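Local structure of alginate lyase (Aplysia kurodai, 5GMT) at residues Ser20-Ser25 against Ser29-His34; Gly33-Ile38 against Lys266-Leu271; Ile47-Ser50 against Ser56-Leu59. The protein acts as an alginate lyase of polysaccharide lyase family 14 with specificity for polymannuronate, most likely breaking the chain by beta-elimination. All blocks are in the same frame, centred on the assembly; numbering follows the deposited sequence.

Contact 1 of 3, residues Ser20-Ser25 against Ser29-His34; sequences SSVPHS and STILGH
V22 and I31 mark the closest backbone approach, with CA atoms 5.6 Å apart where the irregular chain 20-25 passes the end of the short helix 28-31, and no hydrogen bond joins the two segments. Contact is therefore by packing, much of it against backbone oxygens. V22 lays its CG1 branch on the carbonyl of I31 (CG1 to O of I31, 3.5 Å), while its CB meets I31 CG2 at 4.1 Å. The P23 ring follows: its CG sits 3.4 Å from T30 O, and its CD faces I31 O at 3.8 Å. T30 O is also the acceptor of G33 N (3.1 Å), the bond that closes the turn after the helix, so proline carbons pack against an oxygen that already has a donor. S25 comes in at the T30 side chain, its OG 3.6 Å from T30 CB; that hydroxyl oxygen accepts a hydrogen bond from H27 N. With CG1 opposite its own carbonyl carbon (chi1 -65°), I31 sends CD1 to within 3.4 Å of S25 O. P23 and T30 remain at the solvent side, whereas V22 and I31 are buried. T49 of strand 47-50 touches both V22 and I31. The helix end, the chain leaving strand 14-19 and the hairpin 47-50/58-63 thus meet around V22, I31 and T49, and I31 also touches L59.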
loop_
_atom_site.group_PDB
_atom_site.type_symbol
_atom_site.label_atom_id
_atom_site.label_comp_id
_atom_site.label_asym_id
_atom_site.label_seq_id
_atom_site.Cartn_x
_atom_site.Cartn_y
_atom_site.Cartn_z
ATOM N N SER A 20 0.719 -6.255 15.938
ATOM C CA SER A 20 0.565 -7.694 15.762
ATOM C C SER A 20 -0.875 -8.056 15.479
ATOM O O SER A 20 -1.160 -8.851 14.581
ATOM C CB SER A 20 1.041 -8.453 17.010
ATOM O OG SER A 20 2.350 -8.059 17.358
ATOM N N SER A 21 -1.772 -7.460 16.260
ATOM C CA SER A 21 -3.171 -7.848 16.262
ATOM C C SER A 21 -4.020 -6.640 16.599
ATOM O O SER A 21 -3.509 -5.621 17.053
ATOM C CB SER A 21 -3.419 -8.964 17.277
ATOM O OG SER A 21 -3.097 -8.503 18.579
ATOM N N VAL A 22 -5.323 -6.751 16.392
ATOM C CA VAL A 22 -6.230 -5.686 16.793
ATOM C C VAL A 22 -7.169 -6.211 17.877
ATOM O O VAL A 22 -7.422 -7.421 17.954
ATOM C CB VAL A 22 -7.034 -5.154 15.596
ATOM C CG1 VAL A 22 -6.108 -4.380 14.634
ATOM C CG2 VAL A 22 -7.712 -6.312 14.881
ATOM N N PRO A 23 -7.665 -5.312 18.742
ATOM C CA PRO A 23 -8.555 -5.782 19.814
ATOM C C PRO A 23 -9.915 -6.269 19.313
ATOM O O PRO A 23 -10.384 -5.860 18.250
ATOM C CB PRO A 23 -8.719 -4.543 20.701
ATOM C CG PRO A 23 -8.453 -3.383 19.791
ATOM C CD PRO A 23 -7.388 -3.868 18.841
ATOM N N HIS A 24 -10.543 -7.151 20.085
ATOM C CA HIS A 24 -11.901 -7.584 19.777
ATOM C C HIS A 24 -12.888 -6.519 20.248
ATOM O O HIS A 24 -13.330 -6.531 21.400
ATOM C CB HIS A 24 -12.202 -8.932 20.436
ATOM C CG HIS A 24 -13.512 -9.528 20.023
ATOM N ND1 HIS A 24 -14.293 -10.277 20.877
ATOM C CD2 HIS A 24 -14.179 -9.483 18.846
ATOM C CE1 HIS A 24 -15.384 -10.669 20.245
ATOM N NE2 HIS A 24 -15.337 -10.202 19.010
ATOM N N SER A 25 -13.232 -5.595 19.357
ATOM C CA SER A 25 -14.093 -4.471 19.712
ATOM C C SER A 25 -15.069 -4.188 18.580
ATOM O O SER A 25 -14.762 -4.445 17.422
ATOM C CB SER A 25 -13.249 -3.220 20.017
ATOM O OG SER A 25 -14.052 -2.074 20.255
ATOM N N SER A 29 -12.919 2.911 16.072
ATOM C CA SER A 29 -11.860 3.753 16.629
ATOM C C SER A 29 -10.943 2.971 17.572
ATOM O O SER A 29 -9.748 3.250 17.642
ATOM C CB SER A 29 -12.435 4.961 17.357
ATOM O OG SER A 29 -11.370 5.786 17.812
ATOM N N THR A 30 -11.488 1.978 18.273
ATOM C CA THR A 30 -10.675 1.154 19.145
ATOM C C THR A 30 -9.920 0.089 18.346
ATOM O O THR A 30 -8.756 -0.200 18.627
ATOM C CB THR A 30 -11.534 0.502 20.245
ATOM O OG1 THR A 30 -12.160 1.538 21.018
ATOM C CG2 THR A 30 -10.665 -0.344 21.164
ATOM N N ILE A 31 -10.576 -0.484 17.339
ATOM C CA ILE A 31 -9.905 -1.445 16.458
ATOM C C ILE A 31 -8.625 -0.839 15.885
ATOM O O ILE A 31 -7.576 -1.485 15.849
ATOM C CB ILE A 31 -10.829 -1.898 15.307
ATOM C CG1 ILE A 31 -12.020 -2.686 15.879
ATOM C CG2 ILE A 31 -10.063 -2.733 14.275
ATOM C CD1 ILE A 31 -13.089 -3.019 14.865
ATOM N N LEU A 32 -8.713 0.419 15.473
ATOM C CA LEU A 32 -7.601 1.078 14.790
ATOM C C LEU A 32 -6.684 1.837 15.746
ATOM O O LEU A 32 -5.803 2.570 15.297
ATOM C CB LEU A 32 -8.133 2.051 13.734
ATOM C CG LEU A 32 -9.037 1.470 12.663
ATOM C CD1 LEU A 32 -9.446 2.577 11.690
ATOM C CD2 LEU A 32 -8.305 0.337 11.950
ATOM N N GLY A 33 -6.883 1.650 17.050
ATOM C CA GLY A 33 -6.183 2.452 18.042
ATOM C C GLY A 33 -4.674 2.543 17.888
ATOM O O GLY A 33 -4.107 3.641 17.930
ATOM N N HIS A 34 -4.015 1.405 17.694
ATOM C CA HIS A 34 -2.559 1.401 17.636
ATOM C C HIS A 34 -2.008 1.814 16.266
ATOM O O HIS A 34 -0.798 1.853 16.091
ATOM C CB HIS A 34 -1.997 0.032 18.025
ATOM C CG HIS A 34 -0.514 0.030 18.257
ATOM N ND1 HIS A 34 0.093 0.841 19.194
ATOM C CD2 HIS A 34 0.482 -0.676 17.668
ATOM C CE1 HIS A 34 1.398 0.635 19.170
ATOM N NE2 HIS A 34 1.661 -0.279 18.252
#

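Contact 2 of 3, residues Gly33-Ile38 against Lys266-Leu271; sequences GHFKPI and KNFQIL
F35 turns the edge of its ring to one face of F268, an edge-to-face (T-shaped) pair with planes at 86° and centroids 5.2 Å apart. F35 CE1 stands 3.9 Å above the F268 plane, over the centre of the ring, and F35 CZ makes the shortest approach, 3.8 Å to F268 CE2. Seen from the other partner, F268 CE2 lies at the F35 edge, in the plane of that ring. The two side chains meet at about a right angle, and they bridge backbones that stay well separated, F35 CA and F268 CA being 9.7 Å apart. F35 closes a 3-10 segment in which K36 N bonds to G33 O (3.1 Å). F268 belongs to strand 261-272 and is the second residue of a G1 beta bulge: N267, with a positive phi of 57°, and F268 both face L19 of strand 14-19. Around the pair, F79 meets the F35 ring with planes at about 60°, and M242 of strand 238-247 touches both phenylalanines. Strands 238-247 and 261-272 belong to different sheets, so the pair lies in the core between the layers of the beta-sandwich of this concanavalin-clan fold. No hydrogen bond or charge pair crosses the contact; what remains is dispersion and the mild electrostatic attraction expected when a ring's C-H edge meets a pi face, consistent with the near-perpendicular planes.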
loop_
_atom_site.group_PDB
_atom_site.type_symbol
_atom_site.label_atom_id
_atom_site.label_comp_id
_atom_site.label_asym_id
_atom_site.label_seq_id
_atom_site.Cartn_x
_atom_site.Cartn_y
_atom_site.Cartn_z
ATOM N N GLY A 33 -6.883 1.650 17.050
ATOM C CA GLY A 33 -6.183 2.452 18.042
ATOM C C GLY A 33 -4.674 2.543 17.888
ATOM O O GLY A 33 -4.107 3.641 17.930
ATOM N N HIS A 34 -4.015 1.405 17.694
ATOM C CA HIS A 34 -2.559 1.401 17.636
ATOM C C HIS A 34 -2.008 1.814 16.266
ATOM O O HIS A 34 -0.798 1.853 16.091
ATOM C CB HIS A 34 -1.997 0.032 18.025
ATOM C CG HIS A 34 -0.514 0.030 18.257
ATOM N ND1 HIS A 34 0.093 0.841 19.194
ATOM C CD2 HIS A 34 0.482 -0.676 17.668
ATOM C CE1 HIS A 34 1.398 0.635 19.170
ATOM N NE2 HIS A 34 1.661 -0.279 18.252
ATOM N N PHE A 35 -2.880 2.160 15.315
ATOM C CA PHE A 35 -2.415 2.756 14.061
ATOM C C PHE A 35 -2.264 4.267 14.221
ATOM O O PHE A 35 -1.720 4.942 13.349
ATOM C CB PHE A 35 -3.386 2.495 12.898
ATOM C CG PHE A 35 -3.480 1.056 12.465
ATOM C CD1 PHE A 35 -2.520 0.498 11.631
ATOM C CD2 PHE A 35 -4.562 0.273 12.854
ATOM C CE1 PHE A 35 -2.626 -0.826 11.212
ATOM C CE2 PHE A 35 -4.681 -1.050 12.437
ATOM C CZ PHE A 35 -3.714 -1.603 11.618
ATOM N N LYS A 36 -2.769 4.798 15.329
ATOM C CA LYS A 36 -2.946 6.240 15.460
ATOM C C LYS A 36 -1.623 6.957 15.743
ATOM O O LYS A 36 -0.710 6.375 16.318
ATOM C CB LYS A 36 -3.984 6.549 16.550
ATOM C CG LYS A 36 -5.419 6.205 16.159
ATOM C CD LYS A 36 -6.376 6.388 17.330
ATOM C CE LYS A 36 -7.806 6.017 16.948
ATOM N NZ LYS A 36 -8.720 5.998 18.138
ATOM N N PRO A 37 -1.513 8.229 15.328
ATOM C CA PRO A 37 -2.556 9.044 14.690
ATOM C C PRO A 37 -2.862 8.605 13.260
ATOM O O PRO A 37 -1.951 8.235 12.507
ATOM C CB PRO A 37 -1.962 10.453 14.712
ATOM C CG PRO A 37 -0.491 10.231 14.726
ATOM C CD PRO A 37 -0.267 8.988 15.534
ATOM N N ILE A 38 -4.142 8.640 12.909
ATOM C CA ILE A 38 -4.553 8.341 11.560
ATOM C C ILE A 38 -5.232 9.560 10.956
ATOM O O ILE A 38 -5.706 10.450 11.673
ATOM C CB ILE A 38 -5.480 7.099 11.489
ATOM C CG1 ILE A 38 -6.839 7.381 12.122
ATOM C CG2 ILE A 38 -4.803 5.860 12.127
ATOM C CD1 ILE A 38 -7.768 6.187 12.067
ATOM N N LYS A 266 -2.549 -8.774 9.512
ATOM C CA LYS A 266 -1.919 -8.895 10.824
ATOM C C LYS A 266 -0.415 -8.626 10.715
ATOM O O LYS A 266 0.105 -8.461 9.612
ATOM C CB LYS A 266 -2.183 -10.286 11.412
ATOM C CG LYS A 266 -1.484 -11.411 10.651
ATOM C CD LYS A 266 -1.829 -12.793 11.237
ATOM C CE LYS A 266 -1.162 -13.916 10.459
ATOM N NZ LYS A 266 0.348 -13.854 10.522
ATOM N N ASN A 267 0.278 -8.563 11.852
ATOM C CA ASN A 267 1.743 -8.536 11.849
ATOM C C ASN A 267 2.326 -7.371 11.023
ATOM O O ASN A 267 3.220 -7.570 10.200
ATOM C CB ASN A 267 2.267 -9.879 11.325
ATOM C CG ASN A 267 3.728 -10.112 11.653
ATOM O OD1 ASN A 267 4.297 -9.437 12.515
ATOM N ND2 ASN A 267 4.351 -11.074 10.961
ATOM N N PHE A 268 1.791 -6.172 11.239
ATOM C CA PHE A 268 2.358 -4.942 10.673
ATOM C C PHE A 268 3.699 -4.596 11.312
ATOM O O PHE A 268 3.863 -4.726 12.523
ATOM C CB PHE A 268 1.407 -3.761 10.884
ATOM C CG PHE A 268 0.138 -3.839 10.094
ATOM C CD1 PHE A 268 0.047 -3.234 8.847
ATOM C CD2 PHE A 268 -0.974 -4.496 10.602
ATOM C CE1 PHE A 268 -1.126 -3.305 8.122
ATOM C CE2 PHE A 268 -2.154 -4.551 9.882
ATOM C CZ PHE A 268 -2.230 -3.945 8.641
ATOM N N GLN A 269 4.647 -4.122 10.506
ATOM C CA GLN A 269 5.923 -3.613 11.018
ATOM C C GLN A 269 6.447 -2.493 10.133
ATOM O O GLN A 269 6.349 -2.569 8.908
ATOM C CB GLN A 269 6.998 -4.698 11.066
ATOM C CG GLN A 269 6.664 -5.981 11.774
ATOM C CD GLN A 269 7.791 -6.987 11.615
ATOM O OE1 GLN A 269 8.960 -6.661 11.826
ATOM N NE2 GLN A 269 7.448 -8.202 11.212
ATOM N N ILE A 270 7.031 -1.475 10.752
ATOM C CA ILE A 270 7.767 -0.478 9.996
ATOM C C ILE A 270 9.172 -0.409 10.561
ATOM O O ILE A 270 9.364 -0.160 11.761
ATOM C CB ILE A 270 7.088 0.906 10.040
ATOM C CG1 ILE A 270 5.789 0.874 9.229
ATOM C CG2 ILE A 270 8.011 1.966 9.475
ATOM C CD1 ILE A 270 5.009 2.186 9.263
ATOM N N LEU A 271 10.147 -0.679 9.699
ATOM C CA LEU A 271 11.560 -0.563 10.054
ATOM C C LEU A 271 12.208 0.587 9.311
ATOM O O LEU A 271 11.724 0.995 8.250
ATOM C CB LEU A 271 12.319 -1.854 9.729
ATOM C CG LEU A 271 11.777 -3.139 10.345
ATOM C CD1 LEU A 271 10.758 -3.777 9.411
ATOM C CD2 LEU A 271 12.934 -4.087 10.624
#

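Contact 3 of 3, residues Ile47-Ser50 against Ser56-Leu59; sequences ISTS and SRAL
S50 and A58 form the hydrogen-bonded pair of this antiparallel hairpin: A58 N gives a nearly straight bond to S50 O (2.9 Å, 169° at the hydrogen), and S50 N returns one to A58 O (3.1 Å). A third bond comes from a side chain, R57 NH1 to T49 OG1 at 2.9 Å, with the hydroxyl oxygen slightly out of the guanidinium plane. Two torsions make it possible. The R57 chain leaves extended and then folds at chi3 (-71°), which brings the guanidinium back with an edge toward T49, while T49 holds OG1 between its backbone N and carbonyl carbon (chi1 69°). The aliphatic part of R57 crosses T49 at about a right angle, its CD 3.7 Å from T49 CB. Replacing R57 by an alanine removes both the donor and this aliphatic cover, and would probably leave T49 OG1 without its N-H partner and a gap beside T49 CB. T49 with L59 is the next, non-hydrogen-bonded pair; there T49 CA makes a C-H...O contact of 3.2 Å with A58 O. Further along, L59 CD1 packs on I47 CG2 at 3.8 Å. I31 of helix 28-31 touches T49 and L59 on their face of the sheet, and Y264 touches S50 and A58 on the other. Chemically, the hairpin end is held by neutral backbone bonds, and no salt bridge crosses the contact; the positive charge of R57 probably strengthens its bond to the neutral hydroxyl of T49.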
loop_
_atom_site.group_PDB
_atom_site.type_symbol
_atom_site.label_atom_id
_atom_site.label_comp_id
_atom_site.label_asym_id
_atom_site.label_seq_id
_atom_site.Cartn_x
_atom_site.Cartn_y
_atom_site.Cartn_z
ATOM N N ILE A 47 -15.056 -2.446 8.193
ATOM C CA ILE A 47 -14.004 -2.811 9.138
ATOM C C ILE A 47 -14.519 -3.674 10.282
ATOM O O ILE A 47 -15.519 -3.344 10.931
ATOM C CB ILE A 47 -13.318 -1.549 9.713
ATOM C CG1 ILE A 47 -12.569 -0.829 8.583
ATOM C CG2 ILE A 47 -12.361 -1.920 10.866
ATOM C CD1 ILE A 47 -11.884 0.467 9.004
ATOM N N SER A 48 -13.831 -4.786 10.511
ATOM C CA SER A 48 -14.118 -5.637 11.655
ATOM C C SER A 48 -12.848 -6.384 12.045
ATOM O O SER A 48 -11.748 -6.041 11.592
ATOM C CB SER A 48 -15.252 -6.613 11.334
ATOM O OG SER A 48 -15.704 -7.253 12.520
ATOM N N THR A 49 -12.991 -7.403 12.886
ATOM C CA THR A 49 -11.840 -8.180 13.339
ATOM C C THR A 49 -12.187 -9.659 13.308
ATOM O O THR A 49 -13.359 -10.017 13.417
ATOM C CB THR A 49 -11.416 -7.800 14.766
ATOM O OG1 THR A 49 -12.424 -8.238 15.686
ATOM C CG2 THR A 49 -11.220 -6.291 14.907
ATOM N N SER A 50 -11.182 -10.517 13.176
ATOM C CA SER A 50 -11.447 -11.944 13.033
ATOM C C SER A 50 -10.215 -12.782 13.334
ATOM O O SER A 50 -9.092 -12.418 12.968
ATOM C CB SER A 50 -11.955 -12.251 11.618
ATOM O OG SER A 50 -12.196 -13.641 11.441
ATOM N N SER A 56 -3.540 -14.676 16.055
ATOM C CA SER A 56 -3.581 -13.233 16.241
ATOM C C SER A 56 -4.867 -12.703 15.628
ATOM O O SER A 56 -5.191 -13.042 14.492
ATOM C CB SER A 56 -2.360 -12.559 15.602
ATOM O OG SER A 56 -1.165 -12.882 16.295
ATOM N N ARG A 57 -5.617 -11.904 16.382
ATOM C CA ARG A 57 -6.843 -11.322 15.848
ATOM C C ARG A 57 -6.491 -10.290 14.787
ATOM O O ARG A 57 -5.787 -9.326 15.060
ATOM C CB ARG A 57 -7.685 -10.672 16.951
ATOM C CG ARG A 57 -8.979 -10.045 16.428
ATOM C CD ARG A 57 -9.985 -9.775 17.549
ATOM N NE ARG A 57 -10.546 -11.025 18.054
ATOM C CZ ARG A 57 -11.649 -11.591 17.571
ATOM N NH1 ARG A 57 -12.318 -11.007 16.583
ATOM N NH2 ARG A 57 -12.089 -12.731 18.080
ATOM N N ALA A 58 -7.008 -10.499 13.587
ATOM C CA ALA A 58 -6.637 -9.703 12.430
ATOM C C ALA A 58 -7.629 -8.602 12.120
ATOM O O ALA A 58 -8.815 -8.718 12.392
ATOM C CB ALA A 58 -6.490 -10.606 11.214
ATOM N N LEU A 59 -7.127 -7.544 11.499
ATOM C CA LEU A 59 -7.979 -6.510 10.936
ATOM C C LEU A 59 -8.662 -7.070 9.706
ATOM O O LEU A 59 -7.981 -7.501 8.775
ATOM C CB LEU A 59 -7.147 -5.272 10.582
ATOM C CG LEU A 59 -7.872 -4.160 9.835
ATOM C CD1 LEU A 59 -8.972 -3.572 10.698
ATOM C CD2 LEU A 59 -6.856 -3.086 9.400
#

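Overall arrangement
The three contacts lie on one side of the chain's centre, with centres about 8 Å (1 and 3), 10 Å (1 and 2) and 13 Å (2 and 3) apart. Contact 1 comes first along the chain; contact 2 shares G33 and H34 with it and closes a loop in which contact 3 nests. Contacts 2 and 3 share a sheet through neighbouring strands 261-272 and 58-63, and F35 CZ packs on L59 CD2 at 4.1 Å. Probable backbone hydrogen bonds, V22 N to R57 O and S20 O to N267 N, join segment 20-25 to both. The N-terminal region thus runs from strand 14-19 of one sheet to 38-42, outermost in the other, with F35 reaching the core.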